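Local coordinates for iron-rich dpsA-homolog protein (Halobacterium salinarum, PDB 1TJO) that probably protects DNA from oxidative damage by oxidising iron(II) with hydrogen peroxide and storing it as a ferric mineral inside a hollow shell of twelve subunits, at residues A[48-51]-A[52-56]; A[40-43]-A[44-47]; A[15-18]-A[19-22]; A[26-29]-A[30-34]. All blocks are in the same frame, centred on the assembly; numbering follows the deposited sequence.

Contact 1 of 4, residues A[48-51]-A[52-56]. With FE (Fe (III) ion), chain J; MG (magnesium ion), chain L.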
loop_
_atom_site.group_PDB
_atom_site.type_symbol
_atom_site.label_atom_id
_atom_site.label_comp_id
_atom_site.label_asym_id
_atom_site.label_seq_id
_atom_site.Cartn_x
_atom_site.Cartn_y
_atom_site.Cartn_z
ATOM N N LEU A 48 -0.902 -31.451 -2.883
ATOM C CA LEU A 48 -0.021 -30.396 -2.376
ATOM C C LEU A 48 -0.560 -29.912 -1.034
ATOM O O LEU A 48 0.202 -29.693 -0.090
ATOM C CB LEU A 48 0.073 -29.239 -3.368
ATOM C CG LEU A 48 0.836 -29.523 -4.644
ATOM C CD1 LEU A 48 0.716 -28.400 -5.618
ATOM C CD2 LEU A 48 2.315 -29.800 -4.414
ATOM N N LYS A 49 -1.875 -29.731 -0.966
ATOM C CA LYS A 49 -2.510 -29.367 0.309
ATOM C C LYS A 49 -2.223 -30.390 1.374
ATOM O O LYS A 49 -1.806 -30.038 2.439
ATOM C CB LYS A 49 -4.022 -29.183 0.161
ATOM C CG LYS A 49 -4.470 -27.900 -0.562
ATOM C CD LYS A 49 -3.919 -26.683 0.065
ATOM C CE LYS A 49 -4.597 -26.277 1.284
ATOM N NZ LYS A 49 -4.798 -24.729 1.294
ATOM N N LYS A 50 -2.389 -31.677 1.067
ATOM C CA LYS A 50 -2.067 -32.732 2.010
ATOM C C LYS A 50 -0.644 -32.596 2.532
ATOM O O LYS A 50 -0.389 -32.679 3.721
ATOM C CB LYS A 50 -2.169 -34.075 1.313
ATOM C CG LYS A 50 -1.795 -35.218 2.198
ATOM C CD LYS A 50 -1.976 -36.516 1.433
ATOM C CE LYS A 50 -1.636 -37.681 2.315
ATOM N NZ LYS A 50 -1.650 -39.020 1.624
ATOM N N HIS A 51 0.297 -32.463 1.627
ATOM C CA HIS A 51 1.700 -32.375 2.016
ATOM C C HIS A 51 2.033 -31.115 2.818
ATOM O O HIS A 51 2.825 -31.207 3.767
ATOM C CB HIS A 51 2.581 -32.567 0.796
ATOM C CG HIS A 51 2.405 -33.918 0.174
ATOM N ND1 HIS A 51 2.795 -34.213 -1.112
ATOM C CD2 HIS A 51 1.862 -35.054 0.676
ATOM C CE1 HIS A 51 2.491 -35.479 -1.372
ATOM N NE2 HIS A 51 1.927 -36.010 -0.304
ATOM N N HIS A 52 1.461 -29.971 2.414
ATOM C CA HIS A 52 1.467 -28.718 3.200
ATOM C C HIS A 52 0.981 -28.920 4.646
ATOM O O HIS A 52 1.619 -28.523 5.571
ATOM C CB HIS A 52 0.634 -27.709 2.412
ATOM C CG HIS A 52 0.183 -26.496 3.158
ATOM N ND1 HIS A 52 1.012 -25.412 3.373
ATOM C CD2 HIS A 52 -1.037 -26.134 3.597
ATOM C CE1 HIS A 52 0.312 -24.432 3.927
ATOM N NE2 HIS A 52 -0.931 -24.849 4.100
ATOM N N TRP A 53 -0.133 -29.620 4.830
ATOM C CA TRP A 53 -0.677 -29.829 6.146
ATOM C C TRP A 53 0.212 -30.714 7.000
ATOM O O TRP A 53 0.361 -30.475 8.189
ATOM C CB TRP A 53 -2.063 -30.464 6.036
ATOM C CG TRP A 53 -3.126 -29.623 5.354
ATOM C CD1 TRP A 53 -3.264 -28.221 5.352
ATOM C CD2 TRP A 53 -4.220 -30.111 4.595
ATOM N NE1 TRP A 53 -4.346 -27.869 4.599
ATOM C CE2 TRP A 53 -4.966 -29.000 4.144
ATOM C CE3 TRP A 53 -4.653 -31.375 4.259
ATOM C CZ2 TRP A 53 -6.117 -29.137 3.404
ATOM C CZ3 TRP A 53 -5.803 -31.504 3.523
ATOM C CH2 TRP A 53 -6.502 -30.410 3.093
ATOM N N ASN A 54 0.798 -31.741 6.399
ATOM C CA ASN A 54 1.356 -32.834 7.159
ATOM C C ASN A 54 2.880 -32.735 7.313
ATOM O O ASN A 54 3.444 -33.426 8.151
ATOM C CB ASN A 54 0.988 -34.168 6.511
ATOM C CG ASN A 54 -0.471 -34.545 6.714
ATOM O OD1 ASN A 54 -0.951 -34.553 7.822
ATOM N ND2 ASN A 54 -1.174 -34.838 5.646
ATOM N N VAL A 55 3.555 -31.899 6.520
ATOM C CA VAL A 55 4.996 -31.896 6.525
ATOM C C VAL A 55 5.543 -31.584 7.926
ATOM O O VAL A 55 5.074 -30.666 8.611
ATOM C CB VAL A 55 5.638 -30.962 5.436
ATOM C CG1 VAL A 55 5.223 -29.499 5.626
ATOM C CG2 VAL A 55 7.146 -31.159 5.389
ATOM N N GLU A 56 6.547 -32.345 8.307
ATOM C CA GLU A 56 7.221 -32.221 9.595
ATOM C C GLU A 56 8.717 -32.354 9.439
ATOM O O GLU A 56 9.217 -32.900 8.437
ATOM C CB GLU A 56 6.730 -33.370 10.507
ATOM C CG GLU A 56 5.303 -33.259 10.994
ATOM C CD GLU A 56 4.753 -34.496 11.728
ATOM O OE1 GLU A 56 3.582 -34.400 12.189
ATOM O OE2 GLU A 56 5.405 -35.563 11.826
HETATM FE FE FE J . -2.532 -23.795 5.170
HETATM MG MG MG L . 2.279 -33.483 13.324
HETATM O O HOH W 1 -1.447 -22.274 5.767
HETATM O O HOH W 2 -2.872 -22.493 3.302
HETATM O O HOH W 3 1.142 -32.467 14.637
HETATM O O HOH W 4 3.482 -33.817 14.872
HETATM O O HOH W 5 1.460 -35.458 13.609
#

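Contact 2 of 4, residues A[40-43]-A[44-47]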
loop_
_atom_site.group_PDB
_atom_site.type_symbol
_atom_site.label_atom_id
_atom_site.label_comp_id
_atom_site.label_asym_id
_atom_site.label_seq_id
_atom_site.Cartn_x
_atom_site.Cartn_y
_atom_site.Cartn_z
ATOM N N ASN A 40 -6.358 -33.369 -13.576
ATOM C CA ASN A 40 -5.006 -33.625 -13.055
ATOM C C ASN A 40 -4.516 -32.486 -12.147
ATOM O O ASN A 40 -3.954 -32.744 -11.100
ATOM C CB ASN A 40 -4.038 -33.846 -14.210
ATOM C CG ASN A 40 -4.163 -35.204 -14.803
ATOM O OD1 ASN A 40 -4.615 -36.136 -14.143
ATOM N ND2 ASN A 40 -3.780 -35.327 -16.079
ATOM N N VAL A 41 -4.846 -31.258 -12.484
ATOM C CA VAL A 41 -4.365 -30.113 -11.710
ATOM C C VAL A 41 -5.088 -30.052 -10.371
ATOM O O VAL A 41 -4.479 -29.704 -9.373
ATOM C CB VAL A 41 -4.474 -28.802 -12.509
ATOM C CG1 VAL A 41 -4.195 -27.616 -11.621
ATOM C CG2 VAL A 41 -3.507 -28.788 -13.653
ATOM N N TYR A 42 -6.372 -30.417 -10.320
ATOM C CA TYR A 42 -7.074 -30.436 -9.044
ATOM C C TYR A 42 -6.639 -31.580 -8.102
ATOM O O TYR A 42 -6.599 -31.404 -6.901
ATOM C CB TYR A 42 -8.602 -30.363 -9.187
ATOM C CG TYR A 42 -9.137 -28.974 -8.782
ATOM C CD1 TYR A 42 -10.029 -28.314 -9.588
ATOM C CD2 TYR A 42 -8.794 -28.398 -7.570
ATOM C CE1 TYR A 42 -10.534 -27.097 -9.250
ATOM C CE2 TYR A 42 -9.297 -27.162 -7.221
ATOM C CZ TYR A 42 -10.167 -26.521 -8.065
ATOM O OH TYR A 42 -10.673 -25.261 -7.737
ATOM N N VAL A 43 -6.273 -32.729 -8.673
ATOM C CA VAL A 43 -5.662 -33.792 -7.891
ATOM C C VAL A 43 -4.310 -33.321 -7.327
ATOM O O VAL A 43 -4.026 -33.538 -6.167
ATOM C CB VAL A 43 -5.541 -35.154 -8.637
ATOM C CG1 VAL A 43 -6.935 -35.738 -8.884
ATOM C CG2 VAL A 43 -4.850 -35.015 -9.884
ATOM N N LEU A 44 -3.522 -32.617 -8.142
ATOM C CA LEU A 44 -2.257 -32.043 -7.716
ATOM C C LEU A 44 -2.495 -31.074 -6.566
ATOM O O LEU A 44 -1.844 -31.145 -5.535
ATOM C CB LEU A 44 -1.555 -31.338 -8.887
ATOM C CG LEU A 44 -0.298 -30.560 -8.474
ATOM C CD1 LEU A 44 0.764 -31.513 -7.940
ATOM C CD2 LEU A 44 0.160 -29.681 -9.639
ATOM N N TYR A 45 -3.439 -30.173 -6.772
ATOM C CA TYR A 45 -3.788 -29.191 -5.741
ATOM C C TYR A 45 -4.073 -29.903 -4.410
ATOM O O TYR A 45 -3.552 -29.511 -3.317
ATOM C CB TYR A 45 -5.043 -28.417 -6.160
ATOM C CG TYR A 45 -5.733 -27.648 -5.030
ATOM C CD1 TYR A 45 -5.256 -26.442 -4.606
ATOM C CD2 TYR A 45 -6.866 -28.161 -4.445
ATOM C CE1 TYR A 45 -5.894 -25.753 -3.589
ATOM C CE2 TYR A 45 -7.495 -27.536 -3.415
ATOM C CZ TYR A 45 -7.037 -26.306 -3.012
ATOM O OH TYR A 45 -7.696 -25.658 -1.984
ATOM N N HIS A 46 -4.925 -30.930 -4.461
ATOM C CA HIS A 46 -5.317 -31.595 -3.216
ATOM C C HIS A 46 -4.165 -32.343 -2.544
ATOM O O HIS A 46 -4.072 -32.390 -1.314
ATOM C CB HIS A 46 -6.512 -32.514 -3.442
ATOM C CG HIS A 46 -7.802 -31.780 -3.360
ATOM N ND1 HIS A 46 -8.273 -31.283 -2.168
ATOM C CD2 HIS A 46 -8.699 -31.405 -4.312
ATOM C CE1 HIS A 46 -9.423 -30.654 -2.391
ATOM N NE2 HIS A 46 -9.693 -30.705 -3.676
ATOM N N GLN A 47 -3.238 -32.860 -3.342
ATOM C CA GLN A 47 -2.086 -33.572 -2.787
ATOM C C GLN A 47 -1.020 -32.612 -2.247
ATOM O O GLN A 47 -0.394 -32.884 -1.227
ATOM C CB GLN A 47 -1.466 -34.465 -3.820
ATOM C CG GLN A 47 -0.459 -35.421 -3.201
ATOM C CD GLN A 47 -0.296 -36.723 -3.981
ATOM O OE1 GLN A 47 -1.192 -37.568 -3.971
ATOM N NE2 GLN A 47 0.841 -36.878 -4.662
#

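Contact 3 of 4, residues A[15-18]-A[19-22]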
loop_
_atom_site.group_PDB
_atom_site.type_symbol
_atom_site.label_atom_id
_atom_site.label_comp_id
_atom_site.label_asym_id
_atom_site.label_seq_id
_atom_site.Cartn_x
_atom_site.Cartn_y
_atom_site.Cartn_z
ATOM N N GLU A 15 -20.518 -26.562 -26.932
ATOM C CA GLU A 15 -21.292 -25.768 -27.875
ATOM C C GLU A 15 -20.498 -24.738 -28.654
ATOM O O GLU A 15 -21.006 -24.160 -29.618
ATOM C CB GLU A 15 -22.502 -25.132 -27.210
ATOM C CG GLU A 15 -22.287 -24.335 -25.971
ATOM C CD GLU A 15 -23.527 -23.540 -25.553
ATOM O OE1 GLU A 15 -24.644 -23.831 -26.059
ATOM O OE2 GLU A 15 -23.365 -22.629 -24.707
ATOM N N GLY A 16 -19.240 -24.555 -28.293
ATOM C CA GLY A 16 -18.450 -23.472 -28.830
ATOM C C GLY A 16 -18.940 -22.147 -28.305
ATOM O O GLY A 16 -19.667 -22.103 -27.299
ATOM N N SER A 17 -18.484 -21.060 -28.934
ATOM C CA SER A 17 -18.875 -19.720 -28.552
ATOM C C SER A 17 -19.037 -18.863 -29.789
ATOM O O SER A 17 -18.103 -18.754 -30.585
ATOM C CB SER A 17 -17.743 -19.105 -27.711
ATOM O OG SER A 17 -17.991 -17.760 -27.373
ATOM N N ASP A 18 -20.152 -18.162 -29.917
ATOM C CA ASP A 18 -20.255 -17.163 -30.988
ATOM C C ASP A 18 -19.564 -15.842 -30.631
ATOM O O ASP A 18 -19.026 -15.182 -31.511
ATOM C CB ASP A 18 -21.700 -16.935 -31.404
ATOM C CG ASP A 18 -22.312 -18.162 -32.064
ATOM O OD1 ASP A 18 -21.669 -18.792 -32.946
ATOM O OD2 ASP A 18 -23.451 -18.571 -31.761
ATOM N N ALA A 19 -19.577 -15.447 -29.365
ATOM C CA ALA A 19 -18.793 -14.267 -28.939
ATOM C C ALA A 19 -17.334 -14.420 -29.299
ATOM O O ALA A 19 -16.702 -13.455 -29.741
ATOM C CB ALA A 19 -18.900 -14.006 -27.446
ATOM N N LEU A 20 -16.791 -15.606 -29.040
ATOM C CA LEU A 20 -15.381 -15.875 -29.296
ATOM C C LEU A 20 -15.137 -16.415 -30.703
ATOM O O LEU A 20 -13.995 -16.697 -31.026
ATOM C CB LEU A 20 -14.798 -16.850 -28.264
ATOM C CG LEU A 20 -14.898 -16.400 -26.813
ATOM C CD1 LEU A 20 -14.165 -17.361 -25.905
ATOM C CD2 LEU A 20 -14.343 -14.988 -26.637
ATOM N N ARG A 21 -16.170 -16.522 -31.535
ATOM C CA ARG A 21 -16.008 -16.994 -32.894
ATOM C C ARG A 21 -15.232 -18.316 -32.950
ATOM O O ARG A 21 -14.302 -18.482 -33.735
ATOM C CB ARG A 21 -15.305 -15.925 -33.729
ATOM C CG ARG A 21 -16.019 -14.600 -33.797
ATOM C CD ARG A 21 -17.192 -14.555 -34.752
ATOM N NE ARG A 21 -18.010 -13.338 -34.613
ATOM C CZ ARG A 21 -17.768 -12.191 -35.227
ATOM N NH1 ARG A 21 -16.751 -12.070 -36.070
ATOM N NH2 ARG A 21 -18.559 -11.161 -34.998
ATOM N N MET A 22 -15.643 -19.245 -32.112
ATOM C CA MET A 22 -15.055 -20.572 -32.031
ATOM C C MET A 22 -16.164 -21.556 -32.214
ATOM O O MET A 22 -17.028 -21.733 -31.355
ATOM C CB MET A 22 -14.363 -20.806 -30.679
ATOM C CG MET A 22 -13.303 -21.900 -30.768
ATOM S SD MET A 22 -11.784 -21.284 -31.443
ATOM C CE MET A 22 -11.167 -20.481 -30.029
HETATM O O HOH W 6 -18.982 -12.115 -31.637
#

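Contact 4 of 4, residues A[26-29]-A[30-34]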
loop_
_atom_site.group_PDB
_atom_site.type_symbol
_atom_site.label_atom_id
_atom_site.label_comp_id
_atom_site.label_asym_id
_atom_site.label_seq_id
_atom_site.Cartn_x
_atom_site.Cartn_y
_atom_site.Cartn_z
ATOM N N ARG A 26 -13.988 -27.239 -33.312
ATOM C CA ARG A 26 -12.693 -26.757 -32.825
ATOM C C ARG A 26 -12.690 -26.749 -31.307
ATOM O O ARG A 26 -11.781 -27.264 -30.674
ATOM C CB ARG A 26 -12.464 -25.314 -33.347
ATOM C CG ARG A 26 -11.043 -24.914 -33.607
ATOM C CD ARG A 26 -10.842 -24.154 -34.949
ATOM N NE ARG A 26 -11.662 -22.946 -35.045
ATOM C CZ ARG A 26 -11.243 -21.673 -34.957
ATOM N NH1 ARG A 26 -9.971 -21.348 -34.748
ATOM N NH2 ARG A 26 -12.141 -20.697 -35.086
ATOM N N ALA A 27 -13.748 -26.183 -30.736
ATOM C CA ALA A 27 -13.869 -26.021 -29.282
ATOM C C ALA A 27 -13.841 -27.358 -28.573
ATOM O O ALA A 27 -13.214 -27.511 -27.527
ATOM C CB ALA A 27 -15.154 -25.288 -28.934
ATOM N N GLU A 28 -14.494 -28.357 -29.157
ATOM C CA GLU A 28 -14.535 -29.689 -28.539
ATOM C C GLU A 28 -13.148 -30.314 -28.360
ATOM O O GLU A 28 -12.866 -30.944 -27.329
ATOM C CB GLU A 28 -15.449 -30.608 -29.348
ATOM C CG GLU A 28 -15.772 -31.902 -28.630
ATOM C CD GLU A 28 -16.643 -32.804 -29.469
ATOM O OE1 GLU A 28 -17.216 -32.316 -30.478
ATOM O OE2 GLU A 28 -16.729 -34.001 -29.116
ATOM N N GLN A 29 -12.257 -30.119 -29.335
ATOM C CA GLN A 29 -10.888 -30.646 -29.230
ATOM C C GLN A 29 -10.114 -29.983 -28.106
ATOM O O GLN A 29 -9.454 -30.648 -27.326
ATOM C CB GLN A 29 -10.130 -30.449 -30.537
ATOM C CG GLN A 29 -10.658 -31.324 -31.631
ATOM C CD GLN A 29 -10.007 -31.034 -32.981
ATOM O OE1 GLN A 29 -8.861 -31.413 -33.214
ATOM N NE2 GLN A 29 -10.730 -30.351 -33.859
ATOM N N CYS A 30 -10.254 -28.671 -28.018
ATOM C CA CYS A 30 -9.635 -27.909 -26.946
ATOM C C CYS A 30 -10.228 -28.297 -25.594
ATOM O O CYS A 30 -9.504 -28.464 -24.658
ATOM C CB CYS A 30 -9.786 -26.417 -27.192
ATOM S SG CYS A 30 -8.559 -25.768 -28.394
ATOM N N VAL A 31 -11.550 -28.418 -25.484
ATOM C CA VAL A 31 -12.185 -28.716 -24.208
ATOM C C VAL A 31 -11.783 -30.084 -23.706
ATOM O O VAL A 31 -11.554 -30.264 -22.544
ATOM C CB VAL A 31 -13.704 -28.578 -24.297
ATOM C CG1 VAL A 31 -14.422 -29.289 -23.147
ATOM C CG2 VAL A 31 -14.077 -27.146 -24.379
ATOM N N ASP A 32 -11.696 -31.068 -24.595
ATOM C CA ASP A 32 -11.253 -32.403 -24.205
ATOM C C ASP A 32 -9.902 -32.348 -23.516
ATOM O O ASP A 32 -9.682 -32.994 -22.455
ATOM C CB ASP A 32 -11.171 -33.336 -25.427
ATOM C CG ASP A 32 -12.544 -33.694 -26.009
ATOM O OD1 ASP A 32 -13.596 -33.336 -25.418
ATOM O OD2 ASP A 32 -12.641 -34.355 -27.072
ATOM N N ALA A 33 -9.030 -31.506 -24.056
ATOM C CA ALA A 33 -7.683 -31.372 -23.525
ATOM C C ALA A 33 -7.692 -30.618 -22.199
ATOM O O ALA A 33 -7.104 -31.077 -21.227
ATOM C CB ALA A 33 -6.819 -30.676 -24.495
ATOM N N LEU A 34 -8.368 -29.475 -22.166
ATOM C CA LEU A 34 -8.396 -28.647 -20.974
ATOM C C LEU A 34 -9.048 -29.398 -19.783
ATOM O O LEU A 34 -8.591 -29.280 -18.649
ATOM C CB LEU A 34 -9.148 -27.348 -21.255
ATOM C CG LEU A 34 -8.478 -26.389 -22.258
ATOM C CD1 LEU A 34 -9.442 -25.340 -22.660
ATOM C CD2 LEU A 34 -7.262 -25.776 -21.643
HETATM O O HOH W 7 -15.503 -35.495 -27.450
#

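Contact 1 of 4, residues A[48-51]-A[52-56]
Lys49 and Trp53, one helical turn apart near the C-terminal end of helix 24-54, pair by a CH-pi contact: CB of the lysine lies 4.1 Å from the centroid of the six-membered ring, 18° off its normal. The lysine chain bends at chi2, chi3 and chi4 and runs past the rim of the indole, CE 3.7 Å from NE1. An alanine in place of Trp53 would probably leave the Lys49 methylenes without their aromatic support and Asp79 of the second subunit without the indole N-H that it accepts.

Backbone hydrogen bonds carry the helix to its end. His52 N to Leu48 O, at 2.8 Å, is almost straight, whereas Val55 N to His51 O bends to 132° as the chain leaves helical geometry.

His52 holds CG anti to its own N (chi1 164°) and binds the iron through NE2 at 2.2 Å, with two waters and with Asp79 and Glu83 of the second subunit. This bond and that from ND1 to His64 O probably fix the ring's rotation. Beyond the helix, Glu56 OE1 binds magnesium at 2.0 Å with Gln86 of the second subunit and His168 of the third; Trp53 and Glu56 both take part in iron translocation.

The chemistry is that of a Dps ferroxidase site built between subunits: one gives the histidine, its partner the carboxylates, and such acidic ligands are likely to favour iron(III).

Contact 2 of 4, residues A[40-43]-A[44-47]
Tyr45 swings CG anti to its backbone N (chi1 164°), while Tyr42 has an unusual chi1 of -106°; together these torsions lay the two side chains next to each other on one flank of helix 24-54. The rings form an offset edge-to-face pair, with the edge of Tyr42 turned toward the face of Tyr45. Their planes stand at 86° and their centroids 5.5 Å apart. The closest approach is Tyr42 CD2 to Tyr45 CD2, 3.7 Å, with Tyr45 CD2 near the plane of the Tyr42 ring at its edge. His46 adds a third ring, and Tyr45 CD2 sits 3.7 Å above the plane of its imidazole, over the centre.

The backbone keeps regular helical bonds here, such as Tyr45 N to Val41 O at 2.8 Å.

The polar ends are satisfied across a subunit boundary: Tyr42 OH bonds to Tyr45 OH of the second subunit and Tyr45 OH to Tyr42 OH there, Tyr45 OH also to its Glu75, an iron-nucleation residue, and His46 NE2 meets His46 of that subunit. Elsewhere on the helix, within the four-helix bundle, Val41 packs on Ala78 and Leu81 of helix 60-87, and Leu44 on Ile125 and Tyr126 of helix 115-142.

Contact 3 of 4, residues A[15-18]-A[19-22]
Ser17 and Met22 close a short turn by a single antiparallel bridge in the N-terminal extension, just ahead of helix 24-54. Two backbone bonds join them as a hydrogen-bonded pair: Ser17 N to Met22 O and Met22 N to Ser17 O, each 2.9 Å, the first in the carbonyl plane and both fairly straight.

Inside the turn, Ser17 holds OG anti to its backbone N (chi1 176°), which carries the oxygen over the following residues to accept Leu20 N at 3.0 Å. Leu20 CG rests 3.4 Å from the same OG. A valine in place of Ser17 would probably leave Leu20 N without its acceptor and Glu167 of the fourth subunit without the hydroxyl it pairs with. Arg21 N reaches Asp18 O at 3.2 Å from above the carbonyl plane, and a water lies 3.1 Å from Asp18 O and may donate to it.

Gly16, with phi of 70°, brings its CA within 3.4 Å of Met22 O, where a side chain would collide with the carbonyl.

The turn packs against the fourth subunit: Arg21 forms salt bridges with Glu131 and Asp128 there, and Leu20 O accepts from Arg134 of that subunit. With Arg21, in a left-handed backbone conformation (phi 51°), and Met22 both facing Ser17, the geometry is that of a G1 beta bulge closing a tight turn.

Contact 4 of 4, residues A[26-29]-A[30-34]
Val31 folds back on Ala27 on the tightly packed flank of this first part of helix 24-54. Val31 CG2 comes within 3.3 Å of Ala27 O, the same oxygen that accepts Val31 N at 2.8 Å. The branched side chain continues onto Val85 of helix 60-87, and Ala27 itself packs on Val14 of the N-terminal segment. Cys30 faces Leu143 and Asp145 in the loop between helices 115-142 and 146-169, while Ala33 meets His136 and Leu139 of the former.

The solvent side is held quite differently. Glu28 and Asp32, one turn apart, bring two carboxylates of like charge near each other, with 4.6 Å between Glu28 OE2 and Asp32 OD2 and their planes 84° apart. Glu28 is extended, CG anti to the backbone N (chi1 -168°), and a water joins the pair by donating to both, at 2.6 Å to Glu28 OE2 and 3.1 Å to Asp32 OD2. This shared donor probably offsets part of the repulsion. In the backbone of the same two residues, Asp32 N bonds to Glu28 O at 3.0 Å. The backbone is looser on either side of these bonds: Cys30 N to Arg26 O and Ala33 N to Gln29 O are both weak, at 3.4 Å.

Glu28 and Asp32 on the solvent side and Val31, Ala33 and Leu34 on the buried side give the pattern of an amphipathic helix, here the first helix of a ferritin-like four-helix bundle.

How the contacts relate
From the N terminus the four contacts run in series, none enclosing or crossing another. Contact 3 closes a non-helical turn in the extension before helix 24-54; contacts 4, 2 and 1 then follow along that one helix, each covering about two turns, and contact 2 runs directly into contact 1. Contacts 3 and 4 touch, Gly16 CA standing 3.8 Å from Ala27 CB, so the extension is seated against the start of the helix. Contacts 1 and 3 are about 41 Å apart between centres, on opposite sides of the chain's centre. Contact 3 meets the fourth subunit, whereas contacts 2 and 1 share the interface with the second.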